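Local coordinates for protein myosin-4 (PDB 3MMI) that helps to localise specific mRNAs, including ASH1 mRNA, to the yeast bud as a type V myosin motor, represented here by its globular tail, at residues I168-M173 against V225-D230; N299-Q304 against N330-E335; L52-V57 against I102-N107; E197-L202 against K214-T219. All blocks are in the same frame, centred on the assembly; numbering follows the deposited sequence.

Contact 1. Residues I168-M173 against V225-D230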
loop_
_atom_site.group_PDB
_atom_site.type_symbol
_atom_site.label_atom_id
_atom_site.label_comp_id
_atom_site.label_asym_id
_atom_site.label_seq_id
_atom_site.Cartn_x
_atom_site.Cartn_y
_atom_site.Cartn_z
ATOM N N ILE A 168 -0.492 14.139 -9.258
ATOM C CA ILE A 168 0.012 13.688 -10.512
ATOM C C ILE A 168 -1.170 13.513 -11.460
ATOM O O ILE A 168 -0.976 13.354 -12.663
ATOM C CB ILE A 168 0.697 12.365 -10.328
ATOM C CG1 ILE A 168 1.984 12.555 -9.556
ATOM C CG2 ILE A 168 0.939 11.715 -11.565
ATOM C CD1 ILE A 168 2.497 11.246 -9.187
ATOM N N GLU A 169 -2.395 13.581 -10.968
ATOM C CA GLU A 169 -3.538 13.618 -11.900
ATOM C C GLU A 169 -3.772 12.263 -12.650
ATOM O O GLU A 169 -4.097 12.202 -13.881
ATOM C CB GLU A 169 -3.364 14.763 -12.941
ATOM C CG GLU A 169 -3.183 16.173 -12.304
ATOM C CD GLU A 169 -2.984 17.270 -13.348
ATOM O OE1 GLU A 169 -3.859 18.071 -13.525
ATOM O OE2 GLU A 169 -1.951 17.334 -14.018
ATOM N N ILE A 170 -3.605 11.168 -11.921
ATOM C CA ILE A 170 -3.689 9.854 -12.506
ATOM C C ILE A 170 -4.961 9.619 -13.316
ATOM O O ILE A 170 -4.895 9.064 -14.417
ATOM C CB ILE A 170 -3.429 8.701 -11.496
ATOM C CG1 ILE A 170 -1.938 8.256 -11.563
ATOM C CG2 ILE A 170 -4.043 7.409 -11.989
ATOM C CD1 ILE A 170 -1.090 8.733 -10.479
ATOM N N PHE A 171 -6.078 10.104 -12.835
ATOM C CA PHE A 171 -7.288 10.043 -13.561
ATOM C C PHE A 171 -7.244 10.640 -14.979
ATOM O O PHE A 171 -7.603 9.971 -15.960
ATOM C CB PHE A 171 -8.485 10.621 -12.756
ATOM C CG PHE A 171 -9.766 10.563 -13.549
ATOM C CD1 PHE A 171 -10.512 9.385 -13.592
ATOM C CD2 PHE A 171 -10.142 11.613 -14.364
ATOM C CE1 PHE A 171 -11.715 9.291 -14.421
ATOM C CE2 PHE A 171 -11.291 11.536 -15.200
ATOM C CZ PHE A 171 -12.117 10.405 -15.209
ATOM N N ASP A 172 -6.865 11.916 -15.097
ATOM C CA ASP A 172 -6.785 12.612 -16.392
ATOM C C ASP A 172 -5.769 12.064 -17.292
ATOM O O ASP A 172 -5.931 12.160 -18.481
ATOM C CB ASP A 172 -6.494 14.122 -16.280
ATOM C CG ASP A 172 -7.717 14.920 -15.861
ATOM O OD1 ASP A 172 -8.830 14.494 -16.192
ATOM O OD2 ASP A 172 -7.562 15.974 -15.169
ATOM N N MET A 173 -4.738 11.471 -16.737
ATOM C CA MET A 173 -3.655 10.842 -17.521
ATOM C C MET A 173 -4.142 9.535 -18.134
ATOM O O MET A 173 -3.741 9.178 -19.195
ATOM C CB MET A 173 -2.496 10.590 -16.528
ATOM C CG MET A 173 -1.125 10.613 -17.097
ATOM S SD MET A 173 0.136 10.227 -15.930
ATOM C CE MET A 173 -0.671 10.315 -14.338
ATOM N N VAL A 225 -6.985 0.122 -7.295
ATOM C CA VAL A 225 -8.216 0.516 -6.524
ATOM C C VAL A 225 -8.776 1.795 -7.067
ATOM O O VAL A 225 -9.884 1.880 -7.538
ATOM C CB VAL A 225 -7.821 0.654 -5.013
ATOM C CG1 VAL A 225 -8.991 1.313 -4.241
ATOM C CG2 VAL A 225 -7.480 -0.728 -4.508
ATOM N N MET A 226 -7.904 2.798 -7.136
ATOM C CA MET A 226 -8.340 4.161 -7.561
ATOM C C MET A 226 -8.784 4.165 -9.007
ATOM O O MET A 226 -9.780 4.770 -9.426
ATOM C CB MET A 226 -7.165 5.076 -7.399
ATOM C CG MET A 226 -7.476 6.483 -7.721
ATOM S SD MET A 226 -6.047 7.252 -8.448
ATOM C CE MET A 226 -6.669 7.484 -10.097
ATOM N N LEU A 227 -8.039 3.430 -9.816
ATOM C CA LEU A 227 -8.353 3.435 -11.229
ATOM C C LEU A 227 -9.628 2.651 -11.511
ATOM O O LEU A 227 -10.504 3.087 -12.221
ATOM C CB LEU A 227 -7.228 2.872 -12.085
ATOM C CG LEU A 227 -6.033 3.804 -12.363
ATOM C CD1 LEU A 227 -4.923 2.987 -12.956
ATOM C CD2 LEU A 227 -6.331 4.917 -13.310
ATOM N N PHE A 228 -9.729 1.470 -10.923
ATOM C CA PHE A 228 -10.961 0.692 -11.094
ATOM C C PHE A 228 -12.199 1.503 -10.524
ATOM O O PHE A 228 -13.202 1.514 -11.202
ATOM C CB PHE A 228 -10.910 -0.624 -10.350
ATOM C CG PHE A 228 -12.125 -1.417 -10.507
ATOM C CD1 PHE A 228 -12.339 -2.131 -11.707
ATOM C CD2 PHE A 228 -13.098 -1.434 -9.498
ATOM C CE1 PHE A 228 -13.474 -2.814 -11.880
ATOM C CE2 PHE A 228 -14.215 -2.189 -9.620
ATOM C CZ PHE A 228 -14.456 -2.916 -10.781
ATOM N N ASN A 229 -12.116 2.050 -9.317
ATOM C CA ASN A 229 -13.244 2.772 -8.679
ATOM C C ASN A 229 -13.640 3.962 -9.571
ATOM O O ASN A 229 -14.818 4.212 -9.842
ATOM C CB ASN A 229 -12.830 3.213 -7.269
ATOM C CG ASN A 229 -12.787 2.051 -6.297
ATOM O OD1 ASN A 229 -13.127 0.947 -6.646
ATOM N ND2 ASN A 229 -12.390 2.322 -5.029
ATOM N N ASP A 230 -12.638 4.684 -10.089
ATOM C CA ASP A 230 -12.951 5.818 -10.989
ATOM C C ASP A 230 -13.464 5.396 -12.307
ATOM O O ASP A 230 -14.261 6.127 -12.972
ATOM C CB ASP A 230 -11.751 6.718 -11.214
ATOM C CG ASP A 230 -11.382 7.537 -9.982
ATOM O OD1 ASP A 230 -12.163 7.556 -8.992
ATOM O OD2 ASP A 230 -10.230 8.098 -9.977
#
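The short helix 170-174 rests Ile170 and Phe171 on Met226, Leu227 and Asp230 of the long helix 209-234 in the all-helical globular tail. The short helix starts at a sharp kink. Glu169, with phi 70°, is the C-prime residue of a Schellman motif that ends helix 132-168, and the chain re-enters a helix directly after it. Ile170 meets the long helix with its CG2 branch. Ile170 CG2 lies 3.2 Å from Met226 CE, closer than usual van der Waals contact, and 3.6 Å from Leu227 CD2. Met226 leaves its helix with CG anti to the backbone N (chi1 -177°). Its chain then bends at chi2 and chi3, which brings CE round to Ile170. Met226 CE also lies 3.8 Å from Phe171 N. Next to this apolar patch, Phe171 CD1 meets Asp230 CB at 3.8 Å. The Asp230 carboxylate plane stands 76° from the ring, and Asp230 OD2 lies 3.8 Å from Phe171 CD1. Lys234, one turn after Asp230, makes a cation-pi contact with the Phe171 ring. The Ile170-Met226 approach looks tight, though its exact closeness is doubtful. The two helices are therefore joined by methyl packing, with an aromatic ring and charged groups beside it.

Contact 2. Residues N299-Q304 against N330-E335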
loop_
_atom_site.group_PDB
_atom_site.type_symbol
_atom_site.label_atom_id
_atom_site.label_comp_id
_atom_site.label_asym_id
_atom_site.label_seq_id
_atom_site.Cartn_x
_atom_site.Cartn_y
_atom_site.Cartn_z
ATOM N N ASN A 299 -16.044 -9.523 -9.306
ATOM C CA ASN A 299 -17.266 -10.249 -8.994
ATOM C C ASN A 299 -18.309 -9.996 -10.048
ATOM O O ASN A 299 -18.166 -9.140 -10.921
ATOM C CB ASN A 299 -17.650 -9.966 -7.472
ATOM C CG ASN A 299 -17.950 -8.590 -7.236
ATOM O OD1 ASN A 299 -18.552 -7.944 -8.104
ATOM N ND2 ASN A 299 -17.653 -8.136 -6.020
ATOM N N PRO A 300 -19.478 -10.656 -9.910
ATOM C CA PRO A 300 -20.556 -10.409 -10.826
ATOM C C PRO A 300 -21.120 -8.974 -10.850
ATOM O O PRO A 300 -21.427 -8.529 -11.929
ATOM C CB PRO A 300 -21.582 -11.467 -10.435
ATOM C CG PRO A 300 -20.739 -12.585 -9.817
ATOM C CD PRO A 300 -19.815 -11.713 -8.943
ATOM N N ALA A 301 -21.142 -8.250 -9.724
ATOM C CA ALA A 301 -21.744 -6.871 -9.666
ATOM C C ALA A 301 -20.702 -5.980 -10.386
ATOM O O ALA A 301 -21.051 -5.026 -11.054
ATOM C CB ALA A 301 -21.939 -6.444 -8.265
ATOM N N GLN A 302 -19.396 -6.257 -10.172
ATOM C CA GLN A 302 -18.292 -5.451 -10.828
ATOM C C GLN A 302 -18.356 -5.608 -12.298
ATOM O O GLN A 302 -18.326 -4.672 -13.077
ATOM C CB GLN A 302 -16.961 -5.874 -10.272
ATOM C CG GLN A 302 -16.726 -5.331 -8.856
ATOM C CD GLN A 302 -15.528 -5.942 -8.205
ATOM O OE1 GLN A 302 -15.250 -7.100 -8.433
ATOM N NE2 GLN A 302 -14.946 -5.256 -7.236
ATOM N N ILE A 303 -18.564 -6.838 -12.739
ATOM C CA ILE A 303 -18.657 -7.069 -14.144
ATOM C C ILE A 303 -19.915 -6.471 -14.716
ATOM O O ILE A 303 -19.895 -5.903 -15.856
ATOM C CB ILE A 303 -18.635 -8.603 -14.494
ATOM C CG1 ILE A 303 -17.356 -9.275 -14.059
ATOM C CG2 ILE A 303 -18.971 -8.857 -15.971
ATOM C CD1 ILE A 303 -17.405 -10.737 -14.218
ATOM N N GLN A 304 -21.029 -6.644 -14.039
ATOM C CA GLN A 304 -22.264 -5.921 -14.442
ATOM C C GLN A 304 -22.086 -4.450 -14.455
ATOM O O GLN A 304 -22.585 -3.768 -15.391
ATOM C CB GLN A 304 -23.446 -6.374 -13.497
ATOM C CG GLN A 304 -24.776 -5.856 -14.025
ATOM C CD GLN A 304 -25.843 -5.790 -12.943
ATOM O OE1 GLN A 304 -25.611 -5.356 -11.850
ATOM N NE2 GLN A 304 -26.928 -6.367 -13.241
ATOM N N ASN A 330 -29.529 -12.246 -12.523
ATOM C CA ASN A 330 -29.823 -13.506 -11.765
ATOM C C ASN A 330 -28.744 -14.077 -10.916
ATOM O O ASN A 330 -28.965 -14.532 -9.787
ATOM C CB ASN A 330 -30.291 -14.539 -12.789
ATOM C CG ASN A 330 -31.813 -14.451 -13.077
ATOM O OD1 ASN A 330 -32.212 -14.286 -14.242
ATOM N ND2 ASN A 330 -32.625 -14.494 -12.030
ATOM N N VAL A 331 -27.504 -13.933 -11.456
ATOM C CA VAL A 331 -26.312 -14.342 -10.719
ATOM C C VAL A 331 -26.132 -13.544 -9.497
ATOM O O VAL A 331 -25.960 -14.064 -8.413
ATOM C CB VAL A 331 -24.936 -14.371 -11.683
ATOM C CG1 VAL A 331 -23.698 -14.612 -10.855
ATOM C CG2 VAL A 331 -25.093 -15.467 -12.640
ATOM N N ILE A 332 -26.166 -12.244 -9.701
ATOM C CA ILE A 332 -26.168 -11.286 -8.525
ATOM C C ILE A 332 -27.233 -11.641 -7.480
ATOM O O ILE A 332 -26.962 -11.718 -6.258
ATOM C CB ILE A 332 -26.186 -9.820 -9.015
ATOM C CG1 ILE A 332 -24.881 -9.626 -9.865
ATOM C CG2 ILE A 332 -26.312 -8.838 -7.748
ATOM C CD1 ILE A 332 -24.871 -8.479 -10.818
ATOM N N LYS A 333 -28.413 -11.934 -7.978
ATOM C CA LYS A 333 -29.582 -12.147 -7.041
ATOM C C LYS A 333 -29.350 -13.466 -6.250
ATOM O O LYS A 333 -29.449 -13.571 -5.012
ATOM C CB LYS A 333 -30.875 -12.206 -7.871
ATOM C CG LYS A 333 -32.065 -12.803 -7.113
ATOM C CD LYS A 333 -33.202 -13.014 -8.028
ATOM C CE LYS A 333 -33.001 -14.388 -8.683
ATOM N NZ LYS A 333 -34.132 -14.855 -9.571
ATOM N N ARG A 334 -28.921 -14.473 -6.985
ATOM C CA ARG A 334 -28.492 -15.728 -6.407
ATOM C C ARG A 334 -27.487 -15.564 -5.309
ATOM O O ARG A 334 -27.695 -16.050 -4.258
ATOM C CB ARG A 334 -27.966 -16.683 -7.465
ATOM C CG ARG A 334 -27.868 -18.118 -7.020
ATOM N NH2 ARG A 334 -29.888 -22.447 -7.699
ATOM N N GLU A 335 -26.444 -14.825 -5.564
ATOM C CA GLU A 335 -25.498 -14.547 -4.540
ATOM C C GLU A 335 -26.024 -13.718 -3.396
ATOM O O GLU A 335 -25.612 -13.948 -2.318
ATOM C CB GLU A 335 -24.232 -13.976 -5.109
ATOM O OE2 GLU A 335 -20.936 -14.555 -3.642
#
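Asn299 OD1, just ahead of the Pro300 that packs on Val331 and Ile332, takes two backbone N-H groups. Gln302 N gives Asn299 OD1 the stronger bond, 2.8 Å, nearly along the C=O axis. The bond from Ala301 N is weak, bent to 121° at the hydrogen. In return, Asn299 N gives a straight bond of 2.7 Å to Gln302 OE1, in the plane of that carbonyl. The two residues form a capping box at the start of helix 300-308. Pro300 follows the cap and has no N-H to satisfy. Its CB points toward helix 322-338. Pro300 CG lies 3.7 Å from Val331 CG1, the two side chains meeting at about a right angle, and Pro300 CB lies 3.8 Å from Ile332 CG1. Ile332 makes the largest contribution to the contact. With CG1 anti to the carbonyl carbon (chi1 -60°), it extends CD1 between the Pro300-Ala301 backbone and Gln304. Ile332 CD1 is 3.7 Å from Ala301 CA and 3.4 Å from Gln304 OE1. The latter is a packing contact of a methyl with an amide. Met343 also touches Pro300, and the Asn299 and Gln302 amides bond backbone carbonyls of Glu344 and Ile345. The short axes run at 153°, 9.8 Å apart, as in an antiparallel helix pair whose first helix is capped at its N-terminus.

Contact 3. Residues L52-V57 against I102-N107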
loop_
_atom_site.group_PDB
_atom_site.type_symbol
_atom_site.label_atom_id
_atom_site.label_comp_id
_atom_site.label_asym_id
_atom_site.label_seq_id
_atom_site.Cartn_x
_atom_site.Cartn_y
_atom_site.Cartn_z
ATOM N N LEU A 52 18.833 7.000 10.067
ATOM C CA LEU A 52 18.899 5.846 11.049
ATOM C C LEU A 52 19.208 6.155 12.535
ATOM O O LEU A 52 19.704 5.296 13.282
ATOM C CB LEU A 52 19.740 4.640 10.568
ATOM C CG LEU A 52 19.478 3.992 9.194
ATOM C CD1 LEU A 52 20.168 2.700 9.034
ATOM C CD2 LEU A 52 18.046 3.792 8.885
ATOM N N GLY A 53 18.865 7.363 12.982
ATOM C CA GLY A 53 19.174 7.775 14.305
ATOM C C GLY A 53 18.174 7.130 15.220
ATOM O O GLY A 53 18.569 6.523 16.235
ATOM N N PRO A 54 16.866 7.293 14.903
ATOM C CA PRO A 54 15.896 6.871 15.918
ATOM C C PRO A 54 15.943 5.404 16.170
ATOM O O PRO A 54 15.714 4.975 17.315
ATOM C CB PRO A 54 14.550 7.270 15.330
ATOM C CG PRO A 54 14.849 8.384 14.425
ATOM C CD PRO A 54 16.222 8.071 13.829
ATOM N N ILE A 55 16.295 4.633 15.147
ATOM C CA ILE A 55 16.371 3.193 15.358
ATOM C C ILE A 55 17.586 2.857 16.204
ATOM O O ILE A 55 17.653 1.833 16.898
ATOM C CB ILE A 55 16.279 2.327 14.023
ATOM C CG1 ILE A 55 16.096 0.842 14.329
ATOM C CG2 ILE A 55 17.564 2.453 13.109
ATOM C CD1 ILE A 55 14.827 0.534 15.160
ATOM N N HIS A 56 18.562 3.751 16.158
ATOM C CA HIS A 56 19.766 3.579 16.957
ATOM C C HIS A 56 19.427 3.887 18.426
ATOM O O HIS A 56 19.770 3.157 19.313
ATOM C CB HIS A 56 20.914 4.430 16.388
ATOM C CG HIS A 56 22.198 4.294 17.166
ATOM N ND1 HIS A 56 22.983 3.142 17.094
ATOM C CD2 HIS A 56 22.781 5.129 18.100
ATOM C CE1 HIS A 56 24.012 3.283 17.919
ATOM N NE2 HIS A 56 23.906 4.474 18.553
ATOM N N VAL A 57 18.690 4.938 18.674
ATOM C CA VAL A 57 18.371 5.293 20.031
ATOM C C VAL A 57 17.435 4.236 20.637
ATOM O O VAL A 57 17.714 3.706 21.730
ATOM C CB VAL A 57 17.683 6.672 20.065
ATOM C CG1 VAL A 57 17.245 7.053 21.493
ATOM C CG2 VAL A 57 18.578 7.688 19.536
ATOM N N ILE A 102 8.441 8.006 4.924
ATOM C CA ILE A 102 9.559 7.156 4.593
ATOM C C ILE A 102 10.659 7.101 5.630
ATOM O O ILE A 102 11.143 6.036 5.932
ATOM C CB ILE A 102 10.162 7.508 3.218
ATOM C CG1 ILE A 102 9.144 7.186 2.114
ATOM C CG2 ILE A 102 11.364 6.639 2.928
ATOM C CD1 ILE A 102 9.451 7.992 0.734
ATOM N N PHE A 103 11.060 8.266 6.173
ATOM C CA PHE A 103 12.098 8.310 7.217
ATOM C C PHE A 103 11.655 7.410 8.387
ATOM O O PHE A 103 12.364 6.537 8.769
ATOM C CB PHE A 103 12.238 9.755 7.721
ATOM C CG PHE A 103 13.140 9.892 8.909
ATOM C CD1 PHE A 103 14.524 9.802 8.744
ATOM C CD2 PHE A 103 12.620 10.125 10.185
ATOM C CE1 PHE A 103 15.376 9.938 9.851
ATOM C CE2 PHE A 103 13.467 10.268 11.261
ATOM C CZ PHE A 103 14.838 10.176 11.102
ATOM N N TRP A 104 10.447 7.632 8.907
ATOM C CA TRP A 104 9.973 6.909 10.099
ATOM C C TRP A 104 9.841 5.391 9.790
ATOM O O TRP A 104 10.271 4.529 10.580
ATOM C CB TRP A 104 8.666 7.539 10.659
ATOM C CG TRP A 104 8.980 8.957 11.303
ATOM C CD1 TRP A 104 8.548 10.198 10.872
ATOM C CD2 TRP A 104 9.819 9.209 12.448
ATOM N NE1 TRP A 104 9.038 11.184 11.700
ATOM C CE2 TRP A 104 9.828 10.610 12.666
ATOM C CE3 TRP A 104 10.554 8.389 13.312
ATOM C CZ2 TRP A 104 10.558 11.204 13.728
ATOM C CZ3 TRP A 104 11.256 8.962 14.365
ATOM C CH2 TRP A 104 11.260 10.363 14.560
ATOM N N LEU A 105 9.322 5.073 8.608
ATOM C CA LEU A 105 9.032 3.703 8.288
ATOM C C LEU A 105 10.311 2.981 8.033
ATOM O O LEU A 105 10.474 1.847 8.439
ATOM C CB LEU A 105 8.100 3.544 7.111
ATOM C CG LEU A 105 6.630 3.814 7.510
ATOM C CD1 LEU A 105 5.736 4.171 6.374
ATOM C CD2 LEU A 105 6.031 2.694 8.378
ATOM N N SER A 106 11.248 3.653 7.410
ATOM C CA SER A 106 12.542 3.053 7.252
ATOM C C SER A 106 13.223 2.709 8.569
ATOM O O SER A 106 13.839 1.660 8.661
ATOM C CB SER A 106 13.455 3.983 6.467
ATOM O OG SER A 106 14.632 3.228 6.237
ATOM N N ASN A 107 13.051 3.573 9.600
ATOM C CA ASN A 107 13.578 3.331 10.959
ATOM C C ASN A 107 12.826 2.149 11.635
ATOM O O ASN A 107 13.442 1.246 12.143
ATOM C CB ASN A 107 13.546 4.640 11.799
ATOM C CG ASN A 107 14.850 5.511 11.599
ATOM O OD1 ASN A 107 15.876 5.250 12.234
ATOM N ND2 ASN A 107 14.786 6.515 10.706
#
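Asn107 reaches across to the start of helix 53-67, passing Pro54 at about a right angle and sliding antiparallel to the Ile55 side chain. Asn107 OD1 accepts from Ile55 N at 3.0 Å, with the donor tilted 33° from the carbonyl plane. Asn107 ND2 turns the other way and gives a 3.1 Å bond to Phe103 O, one turn back in its own helix. The two bonds fix the rotation of a buried amide. Phe103 O is gripped twice, since Asn107 N and ND2 reach it from opposite faces of its plane. ND2 also lies over one face of the Phe103 ring, offset toward the rim. The two helices run roughly parallel at 35°, with axes 9.3 Å apart, in the helical globular tail, where helix 97-108 also packs on helices 71-91, 132-168 and 185-204. Pro54 packs against three side chains of helix 97-108. Pro54 CD sits 3.7 Å from Phe103 CZ and 3.3 Å from Asn107 OD1, while Pro54 CG lies 3.6 Å from Trp104 CZ3. Phe103 in turn sets CD2 over the centre of the Trp104 face. Replacing Asn107 with a leucine would probably leave Ile55 N without this acceptor and remove the second, side-chain grip on Phe103 O, the backbone N-H remaining. Ile55 CG2 stands between its own backbone N and carbonyl carbon, where it packs 3.4 Å from Asn107 OD1. Leu38 adds a further wall beside Pro54 and Trp104, and Ser106 OG bonds Phe205 O.

Contact 4. Residues E197-L202 against K214-T219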
loop_
_atom_site.group_PDB
_atom_site.type_symbol
_atom_site.label_atom_id
_atom_site.label_comp_id
_atom_site.label_asym_id
_atom_site.label_seq_id
_atom_site.Cartn_x
_atom_site.Cartn_y
_atom_site.Cartn_z
ATOM N N GLU A 197 11.596 10.492 -8.153
ATOM C CA GLU A 197 11.827 11.212 -6.929
ATOM C C GLU A 197 11.381 10.409 -5.714
ATOM O O GLU A 197 11.996 10.483 -4.661
ATOM C CB GLU A 197 11.175 12.611 -6.991
ATOM C CG GLU A 197 11.959 13.541 -7.965
ATOM C CD GLU A 197 11.325 14.920 -8.192
ATOM O OE1 GLU A 197 10.337 15.276 -7.498
ATOM O OE2 GLU A 197 11.791 15.623 -9.076
ATOM N N PHE A 198 10.319 9.599 -5.862
ATOM C CA PHE A 198 9.901 8.672 -4.818
ATOM C C PHE A 198 10.998 7.679 -4.622
ATOM O O PHE A 198 11.410 7.337 -3.495
ATOM C CB PHE A 198 8.619 7.939 -5.272
ATOM C CG PHE A 198 7.985 7.095 -4.236
ATOM C CD1 PHE A 198 8.282 7.263 -2.881
ATOM C CD2 PHE A 198 6.981 6.197 -4.592
ATOM C CE1 PHE A 198 7.639 6.527 -1.891
ATOM C CE2 PHE A 198 6.417 5.405 -3.623
ATOM C CZ PHE A 198 6.705 5.598 -2.270
ATOM N N ASP A 199 11.504 7.178 -5.728
ATOM C CA ASP A 199 12.585 6.229 -5.676
ATOM C C ASP A 199 13.904 6.750 -5.027
ATOM O O ASP A 199 14.600 6.016 -4.316
ATOM C CB ASP A 199 12.891 5.766 -7.095
ATOM C CG ASP A 199 13.986 4.674 -7.140
ATOM O OD1 ASP A 199 13.675 3.464 -7.062
ATOM O OD2 ASP A 199 15.194 5.020 -7.197
ATOM N N ALA A 200 14.234 8.036 -5.237
ATOM C CA ALA A 200 15.469 8.635 -4.588
ATOM C C ALA A 200 15.370 8.699 -3.100
ATOM O O ALA A 200 16.339 8.449 -2.415
ATOM C CB ALA A 200 15.737 10.074 -5.146
ATOM N N VAL A 201 14.221 9.174 -2.597
ATOM C CA VAL A 201 13.978 9.277 -1.165
ATOM C C VAL A 201 14.051 7.872 -0.531
ATOM O O VAL A 201 14.754 7.647 0.410
ATOM C CB VAL A 201 12.642 9.862 -0.925
ATOM C CG1 VAL A 201 12.369 9.873 0.585
ATOM C CG2 VAL A 201 12.516 11.261 -1.549
ATOM N N LEU A 202 13.411 6.887 -1.164
ATOM C CA LEU A 202 13.530 5.512 -0.676
ATOM C C LEU A 202 15.026 5.120 -0.501
ATOM O O LEU A 202 15.434 4.611 0.570
ATOM C CB LEU A 202 12.820 4.559 -1.634
ATOM C CG LEU A 202 11.390 4.099 -1.347
ATOM C CD1 LEU A 202 10.700 4.765 -0.267
ATOM C CD2 LEU A 202 10.581 4.079 -2.704
ATOM N N LYS A 214 8.585 -3.890 -2.354
ATOM C CA LYS A 214 7.187 -4.004 -1.836
ATOM C C LYS A 214 6.427 -2.660 -1.979
ATOM O O LYS A 214 5.274 -2.623 -2.403
ATOM C CB LYS A 214 7.161 -4.579 -0.390
ATOM C CG LYS A 214 5.909 -4.421 0.276
ATOM C CD LYS A 214 5.757 -5.269 1.528
ATOM C CE LYS A 214 4.334 -5.851 1.576
ATOM N NZ LYS A 214 3.354 -4.847 1.670
ATOM N N ILE A 215 7.071 -1.566 -1.555
ATOM C CA ILE A 215 6.461 -0.219 -1.652
ATOM C C ILE A 215 5.992 0.065 -3.110
ATOM O O ILE A 215 4.899 0.620 -3.339
ATOM C CB ILE A 215 7.361 0.889 -1.105
ATOM C CG1 ILE A 215 7.478 0.785 0.418
ATOM C CG2 ILE A 215 6.699 2.281 -1.456
ATOM C CD1 ILE A 215 8.530 1.429 1.065
ATOM N N PHE A 216 6.788 -0.339 -4.080
ATOM C CA PHE A 216 6.422 -0.070 -5.443
ATOM C C PHE A 216 5.230 -0.959 -5.909
ATOM O O PHE A 216 4.403 -0.509 -6.674
ATOM C CB PHE A 216 7.609 -0.279 -6.422
ATOM C CG PHE A 216 8.661 0.876 -6.427
ATOM C CD1 PHE A 216 8.367 2.176 -5.947
ATOM C CD2 PHE A 216 9.929 0.646 -6.937
ATOM C CE1 PHE A 216 9.338 3.223 -5.984
ATOM C CE2 PHE A 216 10.911 1.687 -6.957
ATOM C CZ PHE A 216 10.588 2.969 -6.478
ATOM N N ASN A 217 5.235 -2.259 -5.528
ATOM C CA ASN A 217 4.050 -3.122 -5.695
ATOM C C ASN A 217 2.799 -2.533 -5.013
ATOM O O ASN A 217 1.756 -2.509 -5.637
ATOM C CB ASN A 217 4.288 -4.587 -5.198
ATOM C CG ASN A 217 5.273 -5.369 -6.106
ATOM O OD1 ASN A 217 6.308 -5.877 -5.652
ATOM N ND2 ASN A 217 4.994 -5.392 -7.388
ATOM N N ASP A 218 2.915 -2.070 -3.762
ATOM C CA ASP A 218 1.727 -1.570 -3.116
ATOM C C ASP A 218 1.212 -0.284 -3.753
ATOM O O ASP A 218 0.036 0.063 -3.679
ATOM C CB ASP A 218 1.945 -1.409 -1.608
ATOM C CG ASP A 218 2.113 -2.749 -0.892
ATOM O OD1 ASP A 218 1.782 -3.792 -1.513
ATOM O OD2 ASP A 218 2.615 -2.765 0.252
ATOM N N THR A 219 2.161 0.488 -4.261
ATOM C CA THR A 219 1.869 1.725 -4.953
ATOM C C THR A 219 0.988 1.444 -6.160
ATOM O O THR A 219 -0.027 2.109 -6.378
ATOM C CB THR A 219 3.180 2.462 -5.360
ATOM O OG1 THR A 219 3.790 2.978 -4.164
ATOM C CG2 THR A 219 2.868 3.692 -6.264
#
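Phe198 and Leu202 pack against Ile215 and Phe216 in an antiparallel helical hairpin, made by the consecutive helices 185-204 and 209-234. The short axes lie 12.0 Å apart at 149°, wide enough for large side chains to fill the space between. Phe216 is the main bump. Its CG is anti to the carbonyl carbon (chi1 -77°), and the ring enters the hollow bounded by Phe198, Asp199 and Leu202. It turns an edge to the Phe198 face in an offset edge-to-face pair, centroids 5.9 Å apart and planes at 70°. Leu202 CD2 packs 3.6 Å from Phe216 CE1. Asp199 OD1, hydrogen-bonded to His212, lies at the ring edge, 3.2 Å from Phe216 CZ, its carboxylate nearly coplanar with the ring. With an alanine in place of Phe216, the hollow would probably be left unfilled and the Phe198 face would lose this edge-on ring. Phe198 is the bump from the other side. Phe198 CZ presses on Ile215 CG2 at 3.4 Å. The Phe198 side chain also touches Ile102 of helix 97-108. At the edge of the Phe198 ring, in plane, sits Thr219 OG1, which donates a 2.7 Å bond to Ile215 O.

Overall arrangement
The four contacts string along an elongated helical tail. Contact 3 lies toward one end and contact 2 at the other, with centres 47 Å apart on opposite sides of the chain's centre. Contact 4 lies nearest that centre, about 10 Å from it. It touches contact 3 through Ile102 CD1, which packs 3.5 Å from Val201 CG1. Contacts 1 and 4 share helix 209-234, with centres 18 Å apart, and contact 4 is nested in the loop that contact 1 closes. Contact 1 touches contact 2 where Phe228 CZ packs 3.8 Å from Gln302 CG. Helix 209-234 therefore links the middle of the tail to the 300-308 region.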